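Local atomic coordinates of Maltose/maltodextrin transport permease homologue (Bdellovibrio bacteriovorus HD100, PDB entry 6FFL), a protein that binds maltotriose in a solute-binding domain, the part this chain comprises, fused to the MalF transmembrane subunit of a maltose/maltodextrin ABC transporter. Residues P169-P172 with A177-K180; V184-N189 with R348-S353; R355-K360 with G364-Q369. All coordinates share one frame; numbering follows the deposited sequence. Where two conformers were deposited one is given.

Contact 1: P169-P172 with A177-K180; sequences PFIP and AFLK
Ile171 and Phe178 make the one apolar side-chain meeting between these two short pieces of chain, and Ile171 carries the contact for 169-172. Pro169 comes first and points away from 177-180, while its backbone is hydrogen-bonded to Ser264. Phe170 turns to a different neighbourhood, where its ring meets that of Phe199 on helix 191-205, so neighbouring residues of 169-172 pack against different parts of the fold. Ile171 then faces the partner segment. With CG1 anti to its carbonyl carbon (chi1 -62°) and the chain extended to the end (chi2 168°), the isoleucine presents CD1 as its leading atom, and this methyl lies 4.2 Å from Phe178 CB. The two side chains cross at about a right angle. The other branch, Ile171 CG2, reaches toward backbone instead of side chain and sits 4.5 Å from Ala177 C, the methyl of Ala177 being directed away. Pro172, last in the segment, lies alongside and adds some buried surface without a close touch. Roughly 150 Å² is buried in all, with no hydrogen bond across the pair, so the association is plain van der Waals packing between the short helix 170-173 and the loop that follows it. Phe178 also lies against Val350 and meets the Trp351 ring with the planes at about 45°. Since Trp351 packs on a bound glucose unit, the arrangement forms part of the second shell of the maltotriose site in a periplasmic-binding-protein fold, with Phe178 backing the aromatic platform on which the sugar rests.

Contact 2: V184-N189 with R348-S353; sequences VTPNLN and RAVWDS. With GLC (alpha-D-glucopyranose), chain B.
Val350 spreads its two methyls over separate partners on the 184-189 loop. With CG1 anti to its backbone N (chi1 170°), that methyl meets Leu188 CD2 at 4.0 Å, whereas CG2 rests 3.9 Å from Pro186 CB, on the proline ring. Residues on the far side of the same helix serve the sugar. The Arg348 chain is bent twice (chi2 81°, chi3 -99°), which brings its guanidinium back beside Asp352 one turn on. There Arg348 NE and NH2 grip the carboxylate side-on, NH2 lying 2.8 Å from Asp352 OD1; the acid stays in the guanidinium plane but is itself met from above its own plane. The rotation so fixed aims Arg348 NH2 at glucose O4, 2.9 Å off, and Arg348 NH1 at glucose O3, 3.1 Å off. Trp351 presents one ring face to the same sugar, its CD1 lying 3.6 Å from glucose C4. Helix 346-362 thus stands between ligand and loop, and helix 368-384 closes over the join: Ile383 covers Pro186 and Ala349, and the Gln376 amide binds the loop backbone at Pro186 O and Leu188 N.

Contact 3: R355-K360 with G364-Q369; sequences RIQYQK and GSLQPQ
Lys360 and Leu366 meet at the turn between two consecutive helices, their side chains inclined to one another and their CB atoms 4.0 Å apart. Leu366 alone of the two is directed at the other segment, pointing toward helix 346-362 with CG anti to its backbone N (chi1 -167°), and of its two methyls, CD2 makes the contacts. That methyl touches two helix side chains: it lies 4.1 Å from Lys360 CD, against the extended aliphatic chain whose ammonium end leads away, and 3.3 Å from Gln357 OE1. The glutamine starts out to one side, but a bend at chi2 swings its amide nearer, and the oxygen meets the methyl as a close carbon-to-oxygen approach. Ser365 approaches differently, alongside the lysine's root, where Ser365 OG lies 3.7 Å from Lys360 CB. The backbone bond of the turn, Ser365 N to Lys360 O at 3.0 Å and nearly straight at the hydrogen (166°), is the 6→1 bond of a Schellman motif, in which Gly364 takes a positive phi (89°) to leave the helix. Gln367 follows as the N-cap residue of helix 368-384, and Leu366 reaches that helix too, resting on Ala371. The chemistry is accordingly divided: the backbone closes the helix end by satisfying a last-turn carbonyl, while Leu366 is covered by the aliphatic part of a lysine and the end of a glutamine. The lysine thus lends its methylenes to the leucine while its ammonium group leads away from 364-369.

Overall arrangement
Contacts 1 and 2 are buried and adjoin one another: the loop shared between them is tied by a backbone bond between Phe178 and Asn187, and probably another between Lys180 and Thr185. Across the two segments each is apolar packing, though the helix of contact 2 adds charged and aromatic groups for the sugar. Contact 3 lies at the surface, where a leucine meets lysine and glutamine chains and a backbone bond caps the helix end, which the buried contacts lack. Helix 346-362 joins contacts 2 and 3, with Arg348 and Arg355, both of the sugar pocket, turned to the ligand side and sharing Asp352. Contacts 1 and 3 do not touch, nearest atoms about 9 Å apart.

Contact 1: P169-P172 with A177-K180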
loop_
_atom_site.group_PDB
_atom_site.type_symbol
_atom_site.label_atom_id
_atom_site.label_comp_id
_atom_site.label_asym_id
_atom_site.label_seq_id
_atom_site.Cartn_x
_atom_site.Cartn_y
_atom_site.Cartn_z
ATOM N N PRO A 169 -7.126 1.276 8.550
ATOM C CA PRO A 169 -6.835 2.453 9.380
ATOM C C PRO A 169 -7.917 2.737 10.404
ATOM O O PRO A 169 -7.617 3.304 11.463
ATOM C CB PRO A 169 -6.716 3.591 8.355
ATOM C CG PRO A 169 -6.383 2.909 7.059
ATOM C CD PRO A 169 -7.163 1.625 7.115
ATOM N N PHE A 170 -9.166 2.360 10.128
ATOM C CA PHE A 170 -10.250 2.676 11.060
ATOM C C PHE A 170 -10.249 1.786 12.287
ATOM O O PHE A 170 -10.780 2.185 13.328
ATOM C CB PHE A 170 -11.610 2.558 10.367
ATOM C CG PHE A 170 -11.747 3.453 9.168
ATOM C CD1 PHE A 170 -11.916 4.823 9.322
ATOM C CD2 PHE A 170 -11.692 2.928 7.891
ATOM C CE1 PHE A 170 -12.017 5.658 8.213
ATOM C CE2 PHE A 170 -11.798 3.754 6.780
ATOM C CZ PHE A 170 -11.963 5.117 6.944
ATOM N N ILE A 171 -9.681 0.593 12.187
ATOM C CA ILE A 171 -9.790 -0.369 13.284
ATOM C C ILE A 171 -9.253 0.230 14.583
ATOM O O ILE A 171 -10.002 0.267 15.568
ATOM C CB ILE A 171 -9.107 -1.698 12.926
ATOM C CG1 ILE A 171 -9.799 -2.316 11.709
ATOM C CG2 ILE A 171 -9.161 -2.643 14.124
ATOM C CD1 ILE A 171 -9.034 -3.508 11.078
ATOM N N PRO A 172 -8.002 0.717 14.655
ATOM C CA PRO A 172 -7.525 1.281 15.926
ATOM C C PRO A 172 -8.249 2.550 16.340
ATOM O O PRO A 172 -8.257 2.866 17.536
ATOM C CB PRO A 172 -6.037 1.556 15.657
ATOM C CG PRO A 172 -5.921 1.671 14.166
ATOM C CD PRO A 172 -6.933 0.701 13.634
ATOM N N ALA A 177 -5.978 -2.422 18.102
ATOM C CA ALA A 177 -5.279 -2.772 16.870
ATOM C C ALA A 177 -5.651 -4.188 16.432
ATOM O O ALA A 177 -6.097 -5.010 17.232
ATOM C CB ALA A 177 -3.763 -2.672 17.066
ATOM N N PHE A 178 -5.444 -4.487 15.145
ATOM C CA PHE A 178 -5.855 -5.800 14.647
ATOM C C PHE A 178 -4.821 -6.886 14.900
ATOM O O PHE A 178 -5.106 -8.059 14.654
ATOM C CB PHE A 178 -6.208 -5.741 13.148
ATOM C CG PHE A 178 -5.047 -5.399 12.230
ATOM C CD1 PHE A 178 -4.152 -6.371 11.822
ATOM C CD2 PHE A 178 -4.910 -4.113 11.713
ATOM C CE1 PHE A 178 -3.101 -6.068 10.960
ATOM C CE2 PHE A 178 -3.865 -3.798 10.842
ATOM C CZ PHE A 178 -2.959 -4.782 10.467
ATOM N N LEU A 179 -3.642 -6.525 15.380
ATOM C CA LEU A 179 -2.613 -7.474 15.781
ATOM C C LEU A 179 -2.205 -7.127 17.203
ATOM O O LEU A 179 -2.044 -5.949 17.530
ATOM C CB LEU A 179 -1.410 -7.377 14.828
ATOM C CG LEU A 179 -0.428 -8.505 14.555
ATOM C CD1 LEU A 179 -1.145 -9.783 14.147
ATOM C CD2 LEU A 179 0.535 -8.038 13.461
ATOM N N LYS A 180 -2.060 -8.138 18.052
ATOM C CA LYS A 180 -1.643 -7.875 19.421
ATOM C C LYS A 180 -0.192 -7.396 19.453
ATOM O O LYS A 180 0.510 -7.373 18.439
ATOM C CB LYS A 180 -1.813 -9.119 20.286
ATOM C CG LYS A 180 -3.254 -9.444 20.616
ATOM C CD LYS A 180 -3.335 -10.663 21.505
ATOM C CE LYS A 180 -4.737 -10.843 22.057
ATOM N NZ LYS A 180 -4.817 -11.983 23.016
#

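Contact 2: V184-N189 with R348-S353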
loop_
_atom_site.group_PDB
_atom_site.type_symbol
_atom_site.label_atom_id
_atom_site.label_comp_id
_atom_site.label_asym_id
_atom_site.label_seq_id
_atom_site.Cartn_x
_atom_site.Cartn_y
_atom_site.Cartn_z
ATOM N N VAL A 184 2.140 -11.233 16.405
ATOM C CA VAL A 184 1.786 -12.501 15.766
ATOM C C VAL A 184 0.389 -12.988 16.110
ATOM O O VAL A 184 -0.141 -13.857 15.397
ATOM C CB VAL A 184 2.818 -13.598 16.105
ATOM C CG1 VAL A 184 4.197 -13.229 15.577
ATOM C CG2 VAL A 184 2.845 -13.858 17.606
ATOM N N THR A 185 -0.256 -12.501 17.167
ATOM C CA THR A 185 -1.577 -12.992 17.531
ATOM C C THR A 185 -2.649 -12.094 16.930
ATOM O O THR A 185 -2.682 -10.893 17.241
ATOM C CB THR A 185 -1.735 -13.052 19.045
ATOM O OG1 THR A 185 -0.697 -13.882 19.595
ATOM C CG2 THR A 185 -3.086 -13.648 19.412
ATOM N N PRO A 186 -3.531 -12.618 16.079
ATOM C CA PRO A 186 -4.638 -11.804 15.563
ATOM C C PRO A 186 -5.511 -11.298 16.698
ATOM O O PRO A 186 -5.709 -11.980 17.706
ATOM C CB PRO A 186 -5.412 -12.779 14.665
ATOM C CG PRO A 186 -4.415 -13.836 14.300
ATOM C CD PRO A 186 -3.532 -13.977 15.521
ATOM N N ASN A 187 -6.023 -10.081 16.527
ATOM C CA ASN A 187 -6.931 -9.456 17.479
ATOM C C ASN A 187 -8.114 -8.913 16.686
ATOM O O ASN A 187 -8.287 -7.701 16.566
ATOM C CB ASN A 187 -6.228 -8.345 18.267
ATOM C CG ASN A 187 -7.017 -7.899 19.483
ATOM O OD1 ASN A 187 -7.651 -8.705 20.158
ATOM N ND2 ASN A 187 -6.981 -6.605 19.765
ATOM N N LEU A 188 -8.928 -9.825 16.149
ATOM C CA LEU A 188 -10.012 -9.450 15.250
ATOM C C LEU A 188 -11.396 -9.569 15.865
ATOM O O LEU A 188 -12.323 -8.905 15.385
ATOM C CB LEU A 188 -9.962 -10.307 13.974
ATOM C CG LEU A 188 -8.594 -10.385 13.283
ATOM C CD1 LEU A 188 -8.670 -11.282 12.046
ATOM C CD2 LEU A 188 -8.117 -8.968 12.932
ATOM N N ASN A 189 -11.573 -10.394 16.901
ATOM C CA ASN A 189 -12.893 -10.543 17.527
ATOM C C ASN A 189 -13.093 -9.421 18.547
ATOM O O ASN A 189 -13.143 -9.626 19.763
ATOM C CB ASN A 189 -13.039 -11.915 18.176
ATOM C CG ASN A 189 -14.451 -12.146 18.707
ATOM O OD1 ASN A 189 -15.389 -11.453 18.309
ATOM N ND2 ASN A 189 -14.603 -13.104 19.620
ATOM N N ARG A 348 -0.383 -12.268 6.997
ATOM C CA ARG A 348 -1.007 -12.796 5.790
ATOM C C ARG A 348 -2.337 -13.467 6.112
ATOM O O ARG A 348 -3.333 -13.268 5.403
ATOM C CB ARG A 348 -0.042 -13.780 5.120
ATOM C CG ARG A 348 -0.621 -14.533 3.955
ATOM C CD ARG A 348 -0.584 -13.680 2.708
ATOM N NE ARG A 348 -1.868 -13.041 2.424
ATOM C CZ ARG A 348 -2.010 -11.741 2.170
ATOM N NH1 ARG A 348 -0.957 -10.938 2.187
ATOM N NH2 ARG A 348 -3.207 -11.255 1.875
ATOM N N ALA A 349 -2.370 -14.274 7.179
ATOM C CA ALA A 349 -3.615 -14.897 7.606
ATOM C C ALA A 349 -4.648 -13.851 8.002
ATOM O O ALA A 349 -5.846 -14.018 7.734
ATOM C CB ALA A 349 -3.350 -15.845 8.777
ATOM N N VAL A 350 -4.204 -12.772 8.650
ATOM C CA VAL A 350 -5.127 -11.710 9.048
ATOM C C VAL A 350 -5.743 -11.056 7.819
ATOM O O VAL A 350 -6.965 -10.878 7.743
ATOM C CB VAL A 350 -4.423 -10.675 9.942
ATOM C CG1 VAL A 350 -5.335 -9.464 10.146
ATOM C CG2 VAL A 350 -4.068 -11.288 11.299
ATOM N N TRP A 351 -4.911 -10.682 6.839
ATOM C CA TRP A 351 -5.453 -10.058 5.630
ATOM C C TRP A 351 -6.444 -10.979 4.930
ATOM O O TRP A 351 -7.510 -10.543 4.479
ATOM C CB TRP A 351 -4.333 -9.708 4.650
ATOM C CG TRP A 351 -3.406 -8.615 5.037
ATOM C CD1 TRP A 351 -2.043 -8.648 4.940
ATOM C CD2 TRP A 351 -3.744 -7.300 5.527
ATOM N NE1 TRP A 351 -1.511 -7.441 5.353
ATOM C CE2 TRP A 351 -2.532 -6.602 5.717
ATOM C CE3 TRP A 351 -4.952 -6.649 5.825
ATOM C CZ2 TRP A 351 -2.487 -5.293 6.197
ATOM C CZ3 TRP A 351 -4.900 -5.343 6.306
ATOM C CH2 TRP A 351 -3.677 -4.683 6.482
ATOM N N ASP A 352 -6.074 -12.251 4.764
ATOM C CA ASP A 352 -6.930 -13.163 4.008
ATOM C C ASP A 352 -8.252 -13.408 4.721
ATOM O O ASP A 352 -9.303 -13.468 4.075
ATOM C CB ASP A 352 -6.198 -14.480 3.752
ATOM C CG ASP A 352 -5.042 -14.319 2.760
ATOM O OD1 ASP A 352 -5.068 -13.360 1.968
ATOM O OD2 ASP A 352 -4.119 -15.156 2.772
ATOM N N SER A 353 -8.215 -13.569 6.047
ATOM C CA SER A 353 -9.445 -13.762 6.811
ATOM C C SER A 353 -10.323 -12.518 6.771
ATOM O O SER A 353 -11.544 -12.616 6.591
ATOM C CB SER A 353 -9.112 -14.126 8.256
ATOM O OG SER A 353 -10.292 -14.377 8.998
HETATM C C1 GLC B . -1.658 -4.579 1.440
HETATM C C2 GLC B . -0.639 -5.672 1.771
HETATM C C3 GLC B . -1.086 -6.994 1.138
HETATM C C4 GLC B . -2.482 -7.352 1.615
HETATM C C5 GLC B . -3.454 -6.203 1.309
HETATM C C6 GLC B . -4.803 -6.464 1.972
HETATM O O2 GLC B . 0.679 -5.304 1.314
HETATM O O3 GLC B . -0.179 -8.054 1.514
HETATM O O4 GLC B . -2.914 -8.546 0.943
HETATM O O5 GLC B . -2.948 -4.997 1.892
HETATM O O6 GLC B . -5.820 -5.555 1.498
#

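Contact 3: R355-K360 with G364-Q369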
loop_
_atom_site.group_PDB
_atom_site.type_symbol
_atom_site.label_atom_id
_atom_site.label_comp_id
_atom_site.label_asym_id
_atom_site.label_seq_id
_atom_site.Cartn_x
_atom_site.Cartn_y
_atom_site.Cartn_z
ATOM N N ARG A 355 -10.503 -10.269 4.457
ATOM C CA ARG A 355 -11.119 -10.078 3.148
ATOM C C ARG A 355 -12.312 -11.003 2.964
ATOM O O ARG A 355 -13.364 -10.577 2.471
ATOM C CB ARG A 355 -10.101 -10.296 2.032
ATOM C CG ARG A 355 -10.609 -9.848 0.660
ATOM C CD ARG A 355 -9.644 -10.253 -0.457
ATOM N NE ARG A 355 -8.355 -9.576 -0.334
ATOM C CZ ARG A 355 -7.233 -10.159 0.077
ATOM N NH1 ARG A 355 -7.226 -11.444 0.404
ATOM N NH2 ARG A 355 -6.116 -9.451 0.155
ATOM N N ILE A 356 -12.166 -12.270 3.355
ATOM C CA ILE A 356 -13.257 -13.227 3.223
ATOM C C ILE A 356 -14.472 -12.767 4.021
ATOM O O ILE A 356 -15.597 -12.732 3.505
ATOM C CB ILE A 356 -12.788 -14.622 3.671
ATOM C CG1 ILE A 356 -11.798 -15.201 2.663
ATOM C CG2 ILE A 356 -13.989 -15.573 3.878
ATOM C CD1 ILE A 356 -10.953 -16.321 3.248
ATOM N N GLN A 357 -14.257 -12.379 5.282
ATOM C CA GLN A 357 -15.395 -12.064 6.140
ATOM C C GLN A 357 -16.079 -10.770 5.715
ATOM O O GLN A 357 -17.316 -10.706 5.687
ATOM C CB GLN A 357 -14.961 -11.993 7.607
ATOM C CG GLN A 357 -14.383 -13.289 8.153
ATOM C CD GLN A 357 -15.171 -14.524 7.746
ATOM O OE1 GLN A 357 -16.403 -14.552 7.806
ATOM N NE2 GLN A 357 -14.456 -15.561 7.337
ATOM N N TYR A 358 -15.310 -9.723 5.372
ATOM C CA TYR A 358 -15.986 -8.473 5.020
ATOM C C TYR A 358 -16.682 -8.575 3.672
ATOM O O TYR A 358 -17.691 -7.899 3.448
ATOM C CB TYR A 358 -15.037 -7.263 5.025
ATOM C CG TYR A 358 -15.809 -5.945 5.235
ATOM C CD1 TYR A 358 -16.898 -5.897 6.111
ATOM C CD2 TYR A 358 -15.491 -4.793 4.533
ATOM C CE1 TYR A 358 -17.619 -4.718 6.323
ATOM C CE2 TYR A 358 -16.201 -3.612 4.729
ATOM C CZ TYR A 358 -17.267 -3.581 5.626
ATOM O OH TYR A 358 -17.995 -2.419 5.838
ATOM N N GLN A 359 -16.187 -9.422 2.771
ATOM C CA GLN A 359 -16.921 -9.643 1.529
ATOM C C GLN A 359 -18.313 -10.178 1.822
ATOM O O GLN A 359 -19.290 -9.775 1.181
ATOM C CB GLN A 359 -16.155 -10.605 0.614
ATOM C CG GLN A 359 -16.679 -10.666 -0.820
ATOM C CD GLN A 359 -17.869 -11.605 -0.987
ATOM O OE1 GLN A 359 -18.070 -12.524 -0.192
ATOM N NE2 GLN A 359 -18.669 -11.370 -2.025
ATOM N N LYS A 360 -18.422 -11.069 2.809
ATOM C CA LYS A 360 -19.723 -11.630 3.152
ATOM C C LYS A 360 -20.616 -10.594 3.815
ATOM O O LYS A 360 -21.835 -10.602 3.615
ATOM C CB LYS A 360 -19.541 -12.833 4.074
ATOM C CG LYS A 360 -18.853 -14.021 3.431
ATOM C CD LYS A 360 -18.594 -15.088 4.494
ATOM C CE LYS A 360 -17.991 -16.349 3.908
ATOM N NZ LYS A 360 -17.771 -17.375 4.965
ATOM N N GLY A 364 -24.115 -8.994 2.264
ATOM C CA GLY A 364 -25.370 -9.059 2.992
ATOM C C GLY A 364 -25.713 -10.408 3.580
ATOM O O GLY A 364 -26.887 -10.653 3.877
ATOM N N SER A 365 -24.739 -11.293 3.780
ATOM C CA SER A 365 -25.069 -12.606 4.314
ATOM C C SER A 365 -24.605 -12.808 5.748
ATOM O O SER A 365 -25.026 -13.780 6.384
ATOM C CB SER A 365 -24.482 -13.712 3.422
ATOM O OG SER A 365 -23.072 -13.668 3.417
ATOM N N LEU A 366 -23.773 -11.910 6.273
ATOM C CA LEU A 366 -23.164 -12.061 7.585
ATOM C C LEU A 366 -23.276 -10.737 8.331
ATOM O O LEU A 366 -22.927 -9.693 7.777
ATOM C CB LEU A 366 -21.685 -12.475 7.423
ATOM C CG LEU A 366 -20.859 -13.000 8.589
ATOM C CD1 LEU A 366 -21.507 -14.185 9.246
ATOM C CD2 LEU A 366 -19.458 -13.383 8.080
ATOM N N GLN A 367 -23.745 -10.772 9.581
ATOM C CA GLN A 367 -23.767 -9.561 10.395
ATOM C C GLN A 367 -22.353 -9.183 10.854
ATOM O O GLN A 367 -21.491 -10.047 11.018
ATOM C CB GLN A 367 -24.675 -9.746 11.608
ATOM C CG GLN A 367 -26.144 -9.854 11.205
ATOM C CD GLN A 367 -27.091 -9.713 12.375
ATOM O OE1 GLN A 367 -27.783 -8.704 12.509
ATOM N NE2 GLN A 367 -27.131 -10.726 13.223
ATOM N N PRO A 368 -22.093 -7.888 11.072
ATOM C CA PRO A 368 -20.730 -7.462 11.454
ATOM C C PRO A 368 -20.139 -8.171 12.667
ATOM O O PRO A 368 -18.958 -8.556 12.631
ATOM C CB PRO A 368 -20.913 -5.958 11.707
ATOM C CG PRO A 368 -22.013 -5.564 10.782
ATOM C CD PRO A 368 -22.971 -6.744 10.760
ATOM N N GLN A 369 -20.908 -8.357 13.743
ATOM C CA GLN A 369 -20.346 -9.022 14.918
ATOM C C GLN A 369 -19.933 -10.458 14.600
ATOM O O GLN A 369 -18.832 -10.896 14.964
ATOM C CB GLN A 369 -21.338 -8.998 16.077
ATOM C CG GLN A 369 -20.752 -9.593 17.352
ATOM C CD GLN A 369 -21.657 -9.400 18.551
ATOM O OE1 GLN A 369 -21.988 -8.273 18.914
ATOM N NE2 GLN A 369 -22.065 -10.499 19.167
#